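Local atomic coordinates of peptidoglycan N-acetylglucosamine deacetylase (Agathobacter rectalis, PDB entry 5JMU), a protein that probably hydrolyses carbon-nitrogen bonds other than peptide bonds, as a zinc-binding deacetylase of peptidoglycan N-acetylglucosamine, its catalytic domain being the part described here. Residues 49-54 against 211-216; 64-67 against 72-75; 77-80 against 84-87. One frame throughout, in Å; residues are numbered along the deposited sequence. Where two conformers were deposited one is given.

Contact 1: 49-54 against 211-216; sequences TFFVTN and LPLTTS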
loop_
_atom_site.group_PDB
_atom_site.type_symbol
_atom_site.label_atom_id
_atom_site.label_comp_id
_atom_site.label_asym_id
_atom_site.label_seq_id
_atom_site.Cartn_x
_atom_site.Cartn_y
_atom_site.Cartn_z
ATOM N N THR A 49 5.549 -4.032 0.321
ATOM C CA THR A 49 5.190 -2.846 1.066
ATOM C C THR A 49 3.825 -3.084 1.681
ATOM O O THR A 49 2.904 -3.472 0.974
ATOM C CB THR A 49 5.130 -1.618 0.140
ATOM O OG1 THR A 49 6.373 -1.447 -0.532
ATOM C CG2 THR A 49 4.822 -0.364 0.946
ATOM N N PHE A 50 3.697 -2.819 2.983
ATOM C CA PHE A 50 2.421 -2.991 3.691
ATOM C C PHE A 50 1.868 -1.660 4.115
ATOM O O PHE A 50 2.536 -0.921 4.853
ATOM C CB PHE A 50 2.624 -3.900 4.908
ATOM C CG PHE A 50 2.940 -5.308 4.504
ATOM C CD1 PHE A 50 1.928 -6.241 4.273
ATOM C CD2 PHE A 50 4.270 -5.678 4.272
ATOM C CE1 PHE A 50 2.245 -7.573 3.882
ATOM C CE2 PHE A 50 4.587 -6.985 3.850
ATOM C CZ PHE A 50 3.555 -7.935 3.649
ATOM N N PHE A 51 0.657 -1.360 3.654
ATOM C CA PHE A 51 -0.040 -0.132 4.068
ATOM C C PHE A 51 -1.037 -0.546 5.141
ATOM O O PHE A 51 -2.096 -1.107 4.829
ATOM C CB PHE A 51 -0.705 0.534 2.855
ATOM C CG PHE A 51 0.292 1.100 1.886
ATOM C CD1 PHE A 51 0.836 2.354 2.119
ATOM C CD2 PHE A 51 0.686 0.387 0.777
ATOM C CE1 PHE A 51 1.745 2.925 1.221
ATOM C CE2 PHE A 51 1.612 0.934 -0.132
ATOM C CZ PHE A 51 2.136 2.223 0.084
ATOM N N VAL A 52 -0.684 -0.279 6.407
ATOM C CA VAL A 52 -1.345 -0.964 7.524
ATOM C C VAL A 52 -2.450 -0.166 8.234
ATOM O O VAL A 52 -2.564 1.072 8.092
ATOM C CB VAL A 52 -0.277 -1.432 8.568
ATOM C CG1 VAL A 52 0.693 -2.440 7.896
ATOM C CG2 VAL A 52 0.497 -0.261 9.141
ATOM N N THR A 53 -3.284 -0.909 8.977
ATOM C CA THR A 53 -4.391 -0.351 9.715
ATOM C C THR A 53 -4.358 -0.957 11.099
ATOM O O THR A 53 -3.593 -1.908 11.334
ATOM C CB THR A 53 -5.775 -0.723 9.122
ATOM O OG1 THR A 53 -6.022 -2.121 9.347
ATOM C CG2 THR A 53 -5.879 -0.378 7.655
ATOM N N ASN A 54 -5.234 -0.475 11.970
ATOM C CA ASN A 54 -5.433 -1.135 13.243
ATOM C C ASN A 54 -6.817 -1.780 13.329
ATOM O O ASN A 54 -7.427 -1.865 14.408
ATOM C CB ASN A 54 -5.222 -0.148 14.381
ATOM C CG ASN A 54 -4.915 -0.854 15.682
ATOM O OD1 ASN A 54 -4.193 -1.863 15.700
ATOM N ND2 ASN A 54 -5.457 -0.349 16.745
ATOM N N LEU A 211 10.505 -5.208 -5.825
ATOM C CA LEU A 211 11.151 -4.315 -4.884
ATOM C C LEU A 211 10.156 -3.810 -3.846
ATOM O O LEU A 211 8.951 -3.738 -4.121
ATOM C CB LEU A 211 11.733 -3.134 -5.637
ATOM C CG LEU A 211 12.869 -3.361 -6.620
ATOM C CD1 LEU A 211 13.213 -2.045 -7.339
ATOM C CD2 LEU A 211 14.047 -3.905 -5.847
ATOM N N PRO A 212 10.629 -3.395 -2.673
ATOM C CA PRO A 212 9.825 -2.622 -1.705
ATOM C C PRO A 212 9.891 -1.121 -2.026
ATOM O O PRO A 212 10.865 -0.652 -2.639
ATOM C CB PRO A 212 10.500 -2.895 -0.365
ATOM C CG PRO A 212 12.032 -2.976 -0.770
ATOM C CD PRO A 212 12.031 -3.582 -2.218
ATOM N N LEU A 213 8.853 -0.375 -1.640
ATOM C CA LEU A 213 8.883 1.073 -1.843
ATOM C C LEU A 213 9.788 1.669 -0.808
ATOM O O LEU A 213 9.747 1.286 0.377
ATOM C CB LEU A 213 7.464 1.677 -1.728
ATOM C CG LEU A 213 6.552 1.387 -2.936
ATOM C CD1 LEU A 213 5.094 1.670 -2.544
ATOM C CD2 LEU A 213 6.976 2.182 -4.161
ATOM N N THR A 214 10.594 2.660 -1.208
ATOM C CA THR A 214 11.396 3.420 -0.264
ATOM C C THR A 214 11.212 4.903 -0.549
ATOM O O THR A 214 10.527 5.282 -1.476
ATOM C CB THR A 214 12.881 3.070 -0.346
ATOM O OG1 THR A 214 13.403 3.538 -1.599
ATOM C CG2 THR A 214 13.058 1.569 -0.264
ATOM N N THR A 215 11.837 5.732 0.264
ATOM C CA THR A 215 11.650 7.170 0.084
ATOM C C THR A 215 12.297 7.698 -1.199
ATOM O O THR A 215 11.980 8.797 -1.621
ATOM C CB THR A 215 12.205 7.964 1.288
ATOM O OG1 THR A 215 13.570 7.629 1.469
ATOM C CG2 THR A 215 11.383 7.607 2.557
ATOM N N SER A 216 13.184 6.920 -1.807
ATOM C CA SER A 216 13.758 7.353 -3.076
ATOM C C SER A 216 13.052 6.718 -4.278
ATOM O O SER A 216 13.431 7.004 -5.417
ATOM C CB SER A 216 15.265 7.064 -3.093
ATOM O OG SER A 216 15.485 5.735 -2.743
HETATM O O HOH W 1 6.582 -3.015 -2.767
#
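With chi1 at -57°, Thr49 sets its hydroxyl beside its own backbone N and opposite the carbonyl carbon, which aims OG1 at the backbone of Leu213; the same rotation leaves CG2 beside the carbonyl carbon, near the leucine side chain. Leu213 likewise holds CG anti to its carbonyl carbon (chi1 -74°), which brings CD1 near both Thr49 CG2 and the Phe51 ring. The contact has a polar and an apolar part. On the polar side Leu213 N donates to Thr49 OG1 over 2.9 Å, and the bond is almost straight, 172° at the hydrogen. The hydroxyl spends its own proton on a water, 2.7 Å from Thr49 OG1, and this water in turn donates to Leu211 O at 2.8 Å. One OG1 therefore accepts from the loop directly and reaches it a second time through solvent, gripping residues 211 and 213 on both sides of Pro212. The proline has no N-H to offer and packs its CA 3.8 Å from Thr49 OG1. Threonine suits this place because it supplies a hydroxyl and a methyl from one branch point: CG2 lies 4.0 Å from Leu213 CD1, and the two side chains cross at about a right angle. The leucine methyl also meets the far edge of the Phe51 ring, near its plane, with 4.0 Å between Phe51 CZ and Leu213 CD1. All this ties the loop that follows strand 209-210 to the start of strand 49-53 in the parallel sheet of this NodB-type deacetylase domain. Strand 49-53 runs between strands 21-27 and 72-77; Leu213 also rests on Tyr23 of the former and bonds through its carbonyl to Thr72 of the latter, while Phe50 packs on Leu37, Leu38 and Leu41 of helix 34-43.

Contact 2: 64-67 against 72-75; sequences AEEA and TVAI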
loop_
_atom_site.group_PDB
_atom_site.type_symbol
_atom_site.label_atom_id
_atom_site.label_comp_id
_atom_site.label_asym_id
_atom_site.label_seq_id
_atom_site.Cartn_x
_atom_site.Cartn_y
_atom_site.Cartn_z
ATOM N N ALA A 64 5.496 -5.417 13.517
ATOM C CA ALA A 64 6.887 -5.627 13.909
ATOM C C ALA A 64 7.545 -6.671 13.018
ATOM O O ALA A 64 8.671 -6.505 12.609
ATOM C CB ALA A 64 6.991 -6.051 15.402
ATOM N N GLU A 65 6.841 -7.766 12.741
ATOM C CA GLU A 65 7.413 -8.829 11.898
ATOM C C GLU A 65 7.652 -8.362 10.453
ATOM O O GLU A 65 8.652 -8.759 9.820
ATOM C CB GLU A 65 6.493 -10.063 11.914
ATOM C CG GLU A 65 7.174 -11.331 11.400
ATOM C CD GLU A 65 8.383 -11.802 12.235
ATOM O OE1 GLU A 65 8.496 -11.472 13.438
ATOM O OE2 GLU A 65 9.234 -12.533 11.677
ATOM N N GLU A 66 6.733 -7.560 9.915
ATOM C CA GLU A 66 6.915 -7.048 8.558
ATOM C C GLU A 66 8.223 -6.259 8.456
ATOM O O GLU A 66 9.025 -6.437 7.527
ATOM C CB GLU A 66 5.726 -6.167 8.146
ATOM C CG GLU A 66 4.467 -7.005 7.881
ATOM C CD GLU A 66 3.183 -6.184 7.824
ATOM O OE1 GLU A 66 3.203 -4.940 7.987
ATOM O OE2 GLU A 66 2.093 -6.820 7.691
ATOM N N ALA A 67 8.440 -5.379 9.421
ATOM C CA ALA A 67 9.651 -4.568 9.395
ATOM C C ALA A 67 10.883 -5.444 9.636
ATOM O O ALA A 67 11.912 -5.263 8.959
ATOM C CB ALA A 67 9.571 -3.427 10.430
ATOM N N THR A 72 8.694 -2.821 3.702
ATOM C CA THR A 72 8.351 -1.450 4.041
ATOM C C THR A 72 7.014 -1.420 4.769
ATOM O O THR A 72 6.035 -1.998 4.306
ATOM C CB THR A 72 8.282 -0.596 2.769
ATOM O OG1 THR A 72 9.630 -0.538 2.224
ATOM C CG2 THR A 72 7.721 0.814 3.092
ATOM N N VAL A 73 6.997 -0.757 5.919
ATOM C CA VAL A 73 5.770 -0.568 6.667
ATOM C C VAL A 73 5.335 0.879 6.507
ATOM O O VAL A 73 6.109 1.821 6.820
ATOM C CB VAL A 73 5.993 -0.924 8.160
ATOM C CG1 VAL A 73 4.731 -0.526 8.991
ATOM C CG2 VAL A 73 6.259 -2.399 8.265
ATOM N N ALA A 74 4.142 1.053 5.940
ATOM C CA ALA A 74 3.621 2.374 5.596
ATOM C C ALA A 74 2.211 2.545 6.209
ATOM O O ALA A 74 1.584 1.587 6.648
ATOM C CB ALA A 74 3.583 2.535 4.082
ATOM N N ILE A 75 1.710 3.777 6.235
ATOM C CA ILE A 75 0.406 4.035 6.842
ATOM C C ILE A 75 -0.738 3.919 5.870
ATOM O O ILE A 75 -0.616 4.440 4.781
ATOM C CB ILE A 75 0.394 5.457 7.428
ATOM C CG1 ILE A 75 1.404 5.538 8.569
ATOM C CG2 ILE A 75 -1.032 5.799 7.967
ATOM C CD1 ILE A 75 1.640 6.977 9.143
#
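Glu66 and Val73 meet where helix 61-68 lies against strand 72-77, the second half of a beta-alpha-beta unit that begins with strand 49-53 in the parallel sheet of the polysaccharide deacetylase fold. The tight part is built round a single methyl. Val73 holds CG1 anti to its backbone N (chi1 172°), which leaves CG2 to reach across to the helix, where it lies 3.8 Å from Glu66 CB and 3.9 Å from the backbone N of Ala67. Beta-branched valine suits an extended strand, and here one of its methyls makes the helix contact. The alanine, with a single methyl of its own, lets the helix come close: the CA atoms of Ala67 and Val73 are 6.2 Å apart, the nearest such pair here. Beyond Ala67 CB, which stands 4.1 Å from Val73 CG2, the contact thins: both residues are partly exposed, and the helix face bearing Glu65 turns from the strand, that carboxylate forming a salt bridge with Arg69. Glu66, by contrast, is buried. Its chain runs extended beyond CG, crosses Val73 at about a right angle and touches Phe50 and Val52 of strand 49-53, with Thr34 and Leu38 of helix 34-43 also against it. Its methylenes suit this largely apolar setting; a buried carboxylate here would probably have a raised pKa. The carboxylate oxygen OE1 of Glu66 is buried without a polar partner in the model, lying 4.0 Å from Val73 CG2.

Contact 3: 77-80 against 84-87; sequences SASH and QIYT. With ZN (zinc ion), chain C.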
loop_
_atom_site.group_PDB
_atom_site.type_symbol
_atom_site.label_atom_id
_atom_site.label_comp_id
_atom_site.label_asym_id
_atom_site.label_seq_id
_atom_site.Cartn_x
_atom_site.Cartn_y
_atom_site.Cartn_z
ATOM N N SER A 77 -4.430 3.604 7.501
ATOM C CA SER A 77 -5.314 4.333 8.420
ATOM C C SER A 77 -5.498 3.535 9.702
ATOM O O SER A 77 -5.578 2.323 9.650
ATOM C CB SER A 77 -6.690 4.568 7.755
ATOM O OG SER A 77 -7.624 5.012 8.734
ATOM N N ALA A 78 -5.540 4.193 10.850
ATOM C CA ALA A 78 -5.766 3.413 12.063
ATOM C C ALA A 78 -7.161 2.814 12.058
ATOM O O ALA A 78 -7.325 1.610 12.289
ATOM C CB ALA A 78 -5.535 4.293 13.350
ATOM N N SER A 79 -8.182 3.652 11.849
ATOM C CA SER A 79 -9.551 3.181 11.907
ATOM C C SER A 79 -10.104 2.626 10.603
ATOM O O SER A 79 -11.039 1.813 10.647
ATOM C CB SER A 79 -10.497 4.303 12.359
ATOM O OG SER A 79 -10.571 5.294 11.337
ATOM N N HIS A 80 -9.556 3.114 9.492
ATOM C CA HIS A 80 -10.058 2.821 8.157
ATOM C C HIS A 80 -11.561 3.083 8.085
ATOM O O HIS A 80 -12.305 2.349 7.422
ATOM C CB HIS A 80 -9.746 1.364 7.771
ATOM C CG HIS A 80 -9.733 1.115 6.293
ATOM N ND1 HIS A 80 -10.864 0.746 5.586
ATOM C CD2 HIS A 80 -8.720 1.132 5.394
ATOM C CE1 HIS A 80 -10.551 0.570 4.310
ATOM N NE2 HIS A 80 -9.256 0.794 4.167
ATOM N N GLN A 84 -15.104 8.904 9.353
ATOM C CA GLN A 84 -14.422 9.513 10.483
ATOM C C GLN A 84 -13.223 10.291 9.963
ATOM O O GLN A 84 -13.092 11.491 10.208
ATOM C CB GLN A 84 -13.971 8.462 11.497
ATOM C CG GLN A 84 -15.122 7.652 12.094
ATOM C CD GLN A 84 -14.738 6.867 13.340
ATOM O OE1 GLN A 84 -13.571 6.786 13.724
ATOM N NE2 GLN A 84 -15.741 6.297 13.992
ATOM N N ILE A 85 -12.371 9.616 9.209
ATOM C CA ILE A 85 -11.124 10.259 8.830
ATOM C C ILE A 85 -11.278 11.363 7.788
ATOM O O ILE A 85 -10.361 12.197 7.634
ATOM C CB ILE A 85 -10.084 9.205 8.323
ATOM C CG1 ILE A 85 -10.511 8.666 6.931
ATOM C CG2 ILE A 85 -9.963 8.087 9.375
ATOM C CD1 ILE A 85 -9.525 7.643 6.288
ATOM N N TYR A 86 -12.378 11.365 7.032
ATOM C CA TYR A 86 -12.474 12.367 5.981
ATOM C C TYR A 86 -13.464 13.496 6.333
ATOM O O TYR A 86 -13.900 14.256 5.453
ATOM C CB TYR A 86 -12.849 11.715 4.638
ATOM C CG TYR A 86 -11.700 10.943 3.986
ATOM C CD1 TYR A 86 -10.400 11.455 3.965
ATOM C CD2 TYR A 86 -11.940 9.698 3.342
ATOM C CE1 TYR A 86 -9.366 10.755 3.361
ATOM C CE2 TYR A 86 -10.919 9.010 2.720
ATOM C CZ TYR A 86 -9.646 9.567 2.709
ATOM O OH TYR A 86 -8.578 8.951 2.104
ATOM N N THR A 87 -13.796 13.635 7.614
ATOM C CA THR A 87 -14.696 14.729 7.995
ATOM C C THR A 87 -13.924 16.074 8.115
ATOM O O THR A 87 -14.523 17.143 8.019
ATOM C CB THR A 87 -15.396 14.440 9.307
ATOM O OG1 THR A 87 -14.422 14.135 10.312
ATOM C CG2 THR A 87 -16.334 13.259 9.142
HETATM ZN ZN ZN C . -8.143 0.161 2.412
HETATM O O HOH W 2 -7.318 -0.449 0.628
HETATM O O HOH W 3 -9.803 -0.981 1.776
HETATM O O HOH W 4 -9.014 1.807 1.295
#
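Ser77 and Ser79 both meet Ile85 through their OG atoms, and van der Waals touch joins the two segments. Ile85 meets them with its branch methyl: CG2 is 3.5 Å from Ser79 OG and 3.9 Å from Ser77 OG, while CD1 also approaches Ser77. Its chi1 of 72° puts CG1 between the backbone N and the carbonyl carbon and leaves CG2 against the serines; CG1 itself sits over the centre of the Tyr86 ring, 3.8 Å above the plane. The hydrogen bonds tie the turn to itself and to its neighbours. Ser77 OG accepts from His80 N at 2.8 Å, an ST motif that closes the turn, and also bonds to Asp95, whose carboxylate takes the backbone N-H groups of Ala78 and Ser79 as well; Ser79 OG hydrogen-bonds to the backbone N of Lys81. A serine suits position 77, its hydroxyl serving turn and carboxylate together while its small size lets Ile85 pack against it. Replacing Ser77 by an alanine removes the hydroxyl, and is likely to leave His80 N without its acceptor and Asp95 without one partner, so the turn would be freer to shift. Metal coordination is the third kind: His80 NE2 binds the zinc ion at 2.2 Å, alongside three waters and Asp28 and His76, completing the metal site of the deacetylase domain. The turn carrying His80 leaves the end of strand 72-77 and leads into helix 82-85, with helix 89-107 bringing Asp95 against it and the loop at Pro117 touching both Ser77 and Ile85.

Contacts 1 and 2 rest on the neighbouring strands 49-53 and 72-77, and contact 3 follows at the end of the latter. The centres of contacts 1 and 2 are about 7 Å apart, and the strands join them directly, Phe50 O being 2.8 Å from Ala74 N in a probable hydrogen bond. Contact 3 has its centre about 19 Å from that of contact 1 and 20 Å from that of contact 2, to which strand 72-77 links it along the chain; Asn54 N and Ala78 O, 3.0 Å apart, probably bond. The zinc belongs to contact 3 through His80, while the side chain of Phe51 comes within about 7 Å of the ion and that of Glu66 stays about 13 Å away.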